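Local coordinates for transposon Tn7 transposition protein TnsA (Escherichia coli, PDB 1F1Z) that cuts the 5' DNA strands at the ends of transposon Tn7, working with TnsB as the transposase in a metal-dependent endonuclease reaction, at residues Y29-T34 / V55-S60; F83-S88 / M111-L116; F115-K120 / F127-K132. One frame throughout, in Å; residues are numbered along the deposited sequence.

Interaction 1 of 3, residues Y29-T34 / V55-S60; sequences YIPWLT and VHHLLS
Strand 55-58 of a two-stranded antiparallel sheet meets the loop before that sheet, through P31, L33 and T34 on the loop and H57 and L59 on and just past the strand. The contact is made by side chains and carbonyls, without strand pairing. T34 and P31 both approach the H57 ring from the loop side. A chi1 of -59° sets CG of H57 anti to its carbonyl carbon and turns the ring to them. CG2 of T34 sits over one face, toward the rim, and CB of T34 is 3.6 Å from CD2 of H57. CG of P31 comes obliquely to 3.7 Å from ND1 of H57. L33 and L59 meet through their methyls, CD1 to CD1 at 3.9 Å, the side chains crossing at about a right angle. The second branch of L59, CD2, lies 3.4 Å from the carbonyl O of T34. Backbone N atoms in both segments bind glutamates: T34 N pairs with E37, H57 N with E81 and L59 N with the active-site residue E63. The L33 side chain is about 5 Å from the magnesium ion held by D114. T34 and P31 thus meet the imidazole through carbon atoms, and ND1 is buried without a polar partner in the model.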
# COMPACT_ATOMS: atom_id res chain seq x y z
N TYR A 29 -1.18 13.93 -2.27
CA TYR A 29 -0.51 13.57 -1.02
C TYR A 29 0.89 13.03 -1.27
O TYR A 29 1.10 12.19 -2.14
CB TYR A 29 -1.32 12.53 -0.25
CG TYR A 29 -0.62 12.00 0.99
CD1 TYR A 29 -0.65 12.70 2.19
CD2 TYR A 29 0.09 10.80 0.94
CE1 TYR A 29 0.03 12.23 3.32
CE2 TYR A 29 0.77 10.31 2.06
CZ TYR A 29 0.73 11.03 3.24
OH TYR A 29 1.42 10.56 4.34
N ILE A 30 1.85 13.50 -0.48
CA ILE A 30 3.24 13.06 -0.58
C ILE A 30 3.58 12.34 0.73
O ILE A 30 3.46 12.94 1.80
CB ILE A 30 4.21 14.26 -0.73
CG1 ILE A 30 3.72 15.22 -1.81
CG2 ILE A 30 5.61 13.75 -1.07
CD1 ILE A 30 4.56 16.48 -1.92
N PRO A 31 3.99 11.06 0.67
CA PRO A 31 4.34 10.32 1.89
C PRO A 31 5.51 10.99 2.60
O PRO A 31 6.25 11.75 1.97
CB PRO A 31 4.77 8.95 1.35
CG PRO A 31 4.05 8.85 0.04
CD PRO A 31 4.17 10.23 -0.53
N TRP A 32 5.66 10.75 3.90
CA TRP A 32 6.77 11.33 4.65
C TRP A 32 8.00 10.49 4.34
O TRP A 32 9.10 11.01 4.21
CB TRP A 32 6.50 11.30 6.17
CG TRP A 32 7.67 11.77 6.99
CD1 TRP A 32 8.60 10.98 7.63
CD2 TRP A 32 8.10 13.12 7.17
NE1 TRP A 32 9.59 11.76 8.18
CE2 TRP A 32 9.31 13.08 7.92
CE3 TRP A 32 7.59 14.36 6.78
CZ2 TRP A 32 10.02 14.24 8.27
CZ3 TRP A 32 8.30 15.52 7.13
CH2 TRP A 32 9.50 15.44 7.87
N LEU A 33 7.80 9.17 4.27
CA LEU A 33 8.86 8.24 3.93
C LEU A 33 8.54 7.69 2.55
O LEU A 33 7.37 7.52 2.20
CB LEU A 33 8.91 7.08 4.92
CG LEU A 33 9.17 7.44 6.38
CD1 LEU A 33 9.18 6.16 7.22
CD2 LEU A 33 10.49 8.17 6.50
N THR A 34 9.58 7.44 1.75
CA THR A 34 9.40 6.91 0.41
C THR A 34 10.16 5.60 0.34
O THR A 34 10.83 5.20 1.30
CB THR A 34 9.93 7.87 -0.68
OG1 THR A 34 11.34 8.04 -0.53
CG2 THR A 34 9.24 9.22 -0.59
N VAL A 55 0.80 6.49 -7.09
CA VAL A 55 1.61 5.35 -6.69
C VAL A 55 2.02 5.53 -5.21
O VAL A 55 2.50 6.59 -4.81
CB VAL A 55 2.83 5.20 -7.62
CG1 VAL A 55 3.68 6.46 -7.59
CG2 VAL A 55 3.65 4.01 -7.22
N HIS A 56 1.80 4.50 -4.40
CA HIS A 56 2.08 4.54 -2.97
C HIS A 56 3.40 3.86 -2.60
O HIS A 56 3.81 2.91 -3.26
CB HIS A 56 0.93 3.88 -2.20
CG HIS A 56 -0.40 4.52 -2.46
ND1 HIS A 56 -1.18 5.06 -1.46
CD2 HIS A 56 -1.08 4.72 -3.61
CE1 HIS A 56 -2.28 5.57 -1.98
NE2 HIS A 56 -2.25 5.37 -3.28
N HIS A 57 4.03 4.32 -1.52
CA HIS A 57 5.30 3.74 -1.06
C HIS A 57 5.11 2.89 0.18
O HIS A 57 4.77 3.39 1.24
CB HIS A 57 6.30 4.84 -0.75
CG HIS A 57 6.60 5.72 -1.92
ND1 HIS A 57 5.68 6.59 -2.46
CD2 HIS A 57 7.73 5.87 -2.66
CE1 HIS A 57 6.23 7.24 -3.47
NE2 HIS A 57 7.47 6.82 -3.61
N LEU A 58 5.34 1.60 0.04
CA LEU A 58 5.18 0.66 1.14
C LEU A 58 6.59 0.18 1.43
O LEU A 58 7.36 -0.07 0.50
CB LEU A 58 4.27 -0.47 0.70
CG LEU A 58 3.01 0.15 0.09
CD1 LEU A 58 2.30 -0.82 -0.79
CD2 LEU A 58 2.11 0.67 1.17
N LEU A 59 6.94 0.06 2.70
CA LEU A 59 8.28 -0.33 3.08
C LEU A 59 8.53 -1.79 3.48
O LEU A 59 9.64 -2.13 3.92
CB LEU A 59 8.79 0.62 4.16
CG LEU A 59 8.57 2.09 3.79
CD1 LEU A 59 9.11 3.00 4.88
CD2 LEU A 59 9.25 2.40 2.46
N SER A 60 7.52 -2.64 3.32
CA SER A 60 7.67 -4.06 3.64
C SER A 60 6.53 -4.84 2.98
O SER A 60 5.52 -4.25 2.58
CB SER A 60 7.66 -4.30 5.15
OG SER A 60 6.41 -3.97 5.72

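Interaction 2 of 3, residues F83-S88 / M111-L116; sequences FPLLPS and MSTDFL. With MG (magnesium ion), chain C.
F83, L85 and M111 bury the most surface where strand 76-84 pairs with the start of strand 112-119. F83 and T113 form an antiparallel hydrogen-bonded pair. F83 N donates to T113 O at 2.8 Å, and T113 N returns a bond to F83 O at 2.7 Å. The side chains of F83 and L116 run alongside each other in the same direction. With CG of F83 anti to the backbone N (chi1 -171°), its ring lies under CG of L116, 4.3 Å from the centroid, a CH-pi contact. L85 adds one more backbone bond: its N donates to M111 O at 2.8 Å, nearly straight (171°). A water ties L85 O to M111 N as well. CD1 of L85 meets CB of M111 at 3.7 Å, and CD2 meets OG1 of T113 at 3.3 Å. That hydroxyl is hydrogen-bonded to W153 and E149. The active-site residue D114 follows, forming with F115 a classic beta bulge opposite I129. Its OD1 is 2.3 Å from a magnesium ion whose other five ligands are waters. S112 binds two of these, through OG and through O. The pairing probably helps to place D114, while S112 supplies a second shell to the metal.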
# COMPACT_ATOMS: atom_id res chain seq x y z
N PHE A 83 2.25 8.53 7.18
CA PHE A 83 1.74 9.80 7.65
C PHE A 83 2.52 10.30 8.88
O PHE A 83 2.58 9.62 9.91
CB PHE A 83 0.26 9.66 7.97
CG PHE A 83 -0.42 10.96 8.27
CD1 PHE A 83 -0.96 11.71 7.24
CD2 PHE A 83 -0.53 11.42 9.57
CE1 PHE A 83 -1.60 12.91 7.49
CE2 PHE A 83 -1.17 12.62 9.85
CZ PHE A 83 -1.71 13.38 8.81
N PRO A 84 3.09 11.52 8.79
CA PRO A 84 3.88 12.15 9.86
C PRO A 84 3.05 12.66 11.03
O PRO A 84 1.98 13.27 10.85
CB PRO A 84 4.57 13.29 9.13
CG PRO A 84 3.52 13.73 8.15
CD PRO A 84 3.00 12.40 7.62
N LEU A 85 3.57 12.44 12.24
CA LEU A 85 2.91 12.88 13.46
C LEU A 85 3.59 14.18 13.89
O LEU A 85 4.82 14.26 13.95
CB LEU A 85 3.05 11.81 14.54
CG LEU A 85 2.80 10.35 14.11
CD1 LEU A 85 3.05 9.41 15.27
CD2 LEU A 85 1.38 10.20 13.60
N LEU A 86 2.79 15.21 14.17
CA LEU A 86 3.32 16.52 14.57
C LEU A 86 4.32 16.42 15.72
O LEU A 86 3.98 15.98 16.83
CB LEU A 86 2.18 17.47 14.93
CG LEU A 86 2.50 18.94 15.17
CD1 LEU A 86 3.27 19.54 14.01
CD2 LEU A 86 1.19 19.69 15.38
N PRO A 87 5.57 16.83 15.47
CA PRO A 87 6.68 16.81 16.44
C PRO A 87 6.36 17.45 17.78
O PRO A 87 6.73 16.91 18.81
CB PRO A 87 7.79 17.56 15.71
CG PRO A 87 7.54 17.19 14.28
CD PRO A 87 6.04 17.35 14.17
N SER A 88 5.68 18.60 17.76
CA SER A 88 5.36 19.27 19.02
C SER A 88 4.48 18.37 19.89
O SER A 88 4.69 18.28 21.11
CB SER A 88 4.69 20.62 18.76
OG SER A 88 3.53 20.46 17.97
N MET A 111 8.11 11.12 13.84
CA MET A 111 7.42 9.84 13.83
C MET A 111 6.36 9.80 12.76
O MET A 111 5.86 10.85 12.33
CB MET A 111 6.78 9.57 15.19
CG MET A 111 7.77 9.47 16.33
SD MET A 111 6.94 9.06 17.87
CE MET A 111 6.71 7.28 17.64
N SER A 112 5.97 8.60 12.36
CA SER A 112 4.96 8.45 11.33
C SER A 112 4.16 7.18 11.51
O SER A 112 4.68 6.14 11.94
CB SER A 112 5.62 8.46 9.94
OG SER A 112 6.61 7.45 9.83
N THR A 113 2.87 7.28 11.20
CA THR A 113 1.97 6.15 11.24
C THR A 113 2.00 5.55 9.82
O THR A 113 2.09 6.28 8.83
CB THR A 113 0.58 6.60 11.66
OG1 THR A 113 0.65 7.04 13.02
CG2 THR A 113 -0.44 5.47 11.53
N ASP A 114 1.98 4.23 9.73
CA ASP A 114 2.05 3.55 8.44
C ASP A 114 0.91 3.90 7.48
O ASP A 114 1.17 4.14 6.30
CB ASP A 114 2.19 2.03 8.65
CG ASP A 114 3.54 1.64 9.29
OD1 ASP A 114 4.45 2.49 9.35
OD2 ASP A 114 3.68 0.49 9.74
N PHE A 115 -0.31 4.00 7.99
CA PHE A 115 -1.47 4.36 7.16
C PHE A 115 -2.49 5.22 7.88
O PHE A 115 -2.85 4.94 9.03
CB PHE A 115 -2.23 3.11 6.67
CG PHE A 115 -1.44 2.22 5.77
CD1 PHE A 115 -0.84 1.07 6.27
CD2 PHE A 115 -1.32 2.51 4.42
CE1 PHE A 115 -0.12 0.22 5.44
CE2 PHE A 115 -0.60 1.67 3.58
CZ PHE A 115 -0.00 0.52 4.09
N LEU A 116 -2.95 6.28 7.22
CA LEU A 116 -4.00 7.13 7.75
C LEU A 116 -5.04 6.97 6.65
O LEU A 116 -4.76 7.26 5.48
CB LEU A 116 -3.54 8.59 7.88
CG LEU A 116 -4.47 9.60 8.57
CD1 LEU A 116 -5.49 10.13 7.61
CD2 LEU A 116 -5.16 8.98 9.77
MG MG C . 6.62 3.18 9.82
O HOH W 1 7.05 13.20 15.19
O HOH W 2 6.02 4.85 8.88
O HOH W 3 6.02 3.71 11.79
O HOH W 4 8.63 3.42 9.91
O HOH W 5 7.30 0.98 10.94
O HOH W 6 6.65 2.29 7.93

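Interaction 3 of 3, residues F115-K120 / F127-K132; sequences FLVDCK and FAIQVK. With MG (magnesium ion), chain D.
Strands 115-119 and 127-131 run antiparallel at 152°, their axes 4.7 Å apart, with F115 facing I129 and V117 facing F127 as hydrogen-bonded pairs. They form the beta hairpin of the restriction-endonuclease fold that carries active-site residues. Each pair has two backbone bonds; the one from V117 N to F127 O is nearly straight (170°). Between the pairs, CD2 of L116 comes to 4.2 Å from CB of A128. F127 and F115 bury more surface here than the other residues. The F127 chi1 of 66° sets CG between the backbone N and the carbonyl carbon and brings the ring across V117. Both methyls of V117 meet this ring: CG1 lies over one face, 3.8 Å from the centroid and toward the rim, and CG2 is 3.6 Å from CE2 of F127. SG of C119 meets the edge of the same ring, 3.4 Å from CE2 of F127, a sulfur-aromatic contact. Farther along, F115 turns the edge of its ring to V131, CE1 to CG2 at 3.8 Å. Helix 61-72 packs on both of these side chains. At the end of the second strand, OE1 of Q130, the backbone O of V131 and three waters bind a magnesium ion. NE2 of Q130 donates to E149, which probably helps to fix the amide. NZ of the active-site residue K132 donates to one of the metal-bound waters at 2.9 Å.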
# COMPACT_ATOMS: atom_id res chain seq x y z
N PHE A 115 -0.31 4.00 7.99
CA PHE A 115 -1.47 4.36 7.16
C PHE A 115 -2.49 5.22 7.88
O PHE A 115 -2.85 4.94 9.03
CB PHE A 115 -2.23 3.11 6.67
CG PHE A 115 -1.44 2.22 5.77
CD1 PHE A 115 -0.84 1.07 6.27
CD2 PHE A 115 -1.32 2.51 4.42
CE1 PHE A 115 -0.12 0.22 5.44
CE2 PHE A 115 -0.60 1.67 3.58
CZ PHE A 115 -0.00 0.52 4.09
N LEU A 116 -2.95 6.28 7.22
CA LEU A 116 -4.00 7.13 7.75
C LEU A 116 -5.04 6.97 6.65
O LEU A 116 -4.76 7.26 5.48
CB LEU A 116 -3.54 8.59 7.88
CG LEU A 116 -4.47 9.60 8.57
CD1 LEU A 116 -5.49 10.13 7.61
CD2 LEU A 116 -5.16 8.98 9.77
N VAL A 117 -6.19 6.40 6.98
CA VAL A 117 -7.22 6.19 5.97
C VAL A 117 -8.57 6.82 6.27
O VAL A 117 -8.98 6.90 7.42
CB VAL A 117 -7.34 4.67 5.60
CG1 VAL A 117 -6.74 3.80 6.67
CG2 VAL A 117 -8.79 4.28 5.36
N ASP A 118 -9.19 7.36 5.21
CA ASP A 118 -10.50 8.00 5.29
C ASP A 118 -11.57 7.06 4.71
O ASP A 118 -11.31 6.33 3.75
CB ASP A 118 -10.51 9.32 4.51
CG ASP A 118 -9.51 10.33 5.05
OD1 ASP A 118 -9.92 11.20 5.85
OD2 ASP A 118 -8.32 10.29 4.65
N CYS A 119 -12.78 7.11 5.28
CA CYS A 119 -13.88 6.26 4.84
C CYS A 119 -15.12 7.04 4.47
O CYS A 119 -15.29 8.19 4.86
CB CYS A 119 -14.23 5.27 5.95
SG CYS A 119 -12.87 4.25 6.43
N LYS A 120 -16.02 6.38 3.74
CA LYS A 120 -17.27 7.00 3.31
C LYS A 120 -18.49 6.59 4.12
O LYS A 120 -19.47 7.35 4.18
CB LYS A 120 -17.53 6.78 1.82
CG LYS A 120 -17.73 5.32 1.41
CD LYS A 120 -18.11 5.21 -0.07
CE LYS A 120 -18.26 3.75 -0.51
NZ LYS A 120 -19.31 3.02 0.26
N PHE A 127 -9.45 6.55 10.37
CA PHE A 127 -8.73 5.69 11.32
C PHE A 127 -7.28 5.53 10.87
O PHE A 127 -6.96 5.75 9.70
CB PHE A 127 -9.43 4.34 11.51
CG PHE A 127 -9.43 3.47 10.29
CD1 PHE A 127 -8.42 2.53 10.10
CD2 PHE A 127 -10.43 3.60 9.33
CE1 PHE A 127 -8.41 1.72 8.98
CE2 PHE A 127 -10.43 2.79 8.21
CZ PHE A 127 -9.41 1.85 8.02
N ALA A 128 -6.40 5.16 11.80
CA ALA A 128 -4.97 5.00 11.54
C ALA A 128 -4.53 3.57 11.78
O ALA A 128 -5.12 2.87 12.61
CB ALA A 128 -4.17 5.95 12.43
N ILE A 129 -3.45 3.18 11.12
CA ILE A 129 -2.91 1.82 11.23
C ILE A 129 -1.40 1.79 11.31
O ILE A 129 -0.72 2.51 10.57
CB ILE A 129 -3.33 0.94 10.03
CG1 ILE A 129 -4.85 0.84 9.94
CG2 ILE A 129 -2.76 -0.47 10.18
CD1 ILE A 129 -5.32 0.09 8.72
N GLN A 130 -0.87 0.98 12.23
CA GLN A 130 0.57 0.80 12.35
C GLN A 130 0.80 -0.65 12.04
O GLN A 130 0.20 -1.52 12.65
CB GLN A 130 1.10 1.12 13.76
CG GLN A 130 2.59 0.73 13.97
CD GLN A 130 3.55 1.37 12.96
OE1 GLN A 130 4.39 0.69 12.33
NE2 GLN A 130 3.43 2.68 12.79
N VAL A 131 1.63 -0.91 11.04
CA VAL A 131 1.96 -2.27 10.64
C VAL A 131 3.30 -2.69 11.27
O VAL A 131 4.31 -1.96 11.16
CB VAL A 131 2.05 -2.39 9.10
CG1 VAL A 131 2.27 -3.84 8.70
CG2 VAL A 131 0.80 -1.84 8.45
N LYS A 132 3.30 -3.85 11.93
CA LYS A 132 4.50 -4.39 12.56
C LYS A 132 4.41 -5.90 12.71
O LYS A 132 3.32 -6.45 12.94
CB LYS A 132 4.73 -3.77 13.94
CG LYS A 132 5.49 -2.46 13.87
CD LYS A 132 5.83 -1.92 15.21
CE LYS A 132 6.64 -0.64 15.08
NZ LYS A 132 7.91 -0.83 14.32
MG MG D . 5.78 -0.41 11.10
O HOH W 7 7.50 -1.59 11.56
O HOH W 5 7.30 0.98 10.94
O HOH W 8 5.66 -1.01 9.17

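Interactions 2 and 3 share strand 112-119 and the residues F115 and L116. They join it to its two neighbours in the mixed sheet, 76-84 and 126-131. Both rest on antiparallel backbone bonds, and interaction 3 is the more buried. Interaction 1 is also buried, but it joins a loop to the smaller sheet by side-chain contacts. It borders the other two: L58 packs on F115, and L33 approaches S112. The metal site spans interactions 2 and 3. OD2 of D114 probably accepts a hydrogen bond from V131 N at 2.8 Å, and one water bridges the two magnesium ions. Interaction 1 lies beside this site without binding a metal.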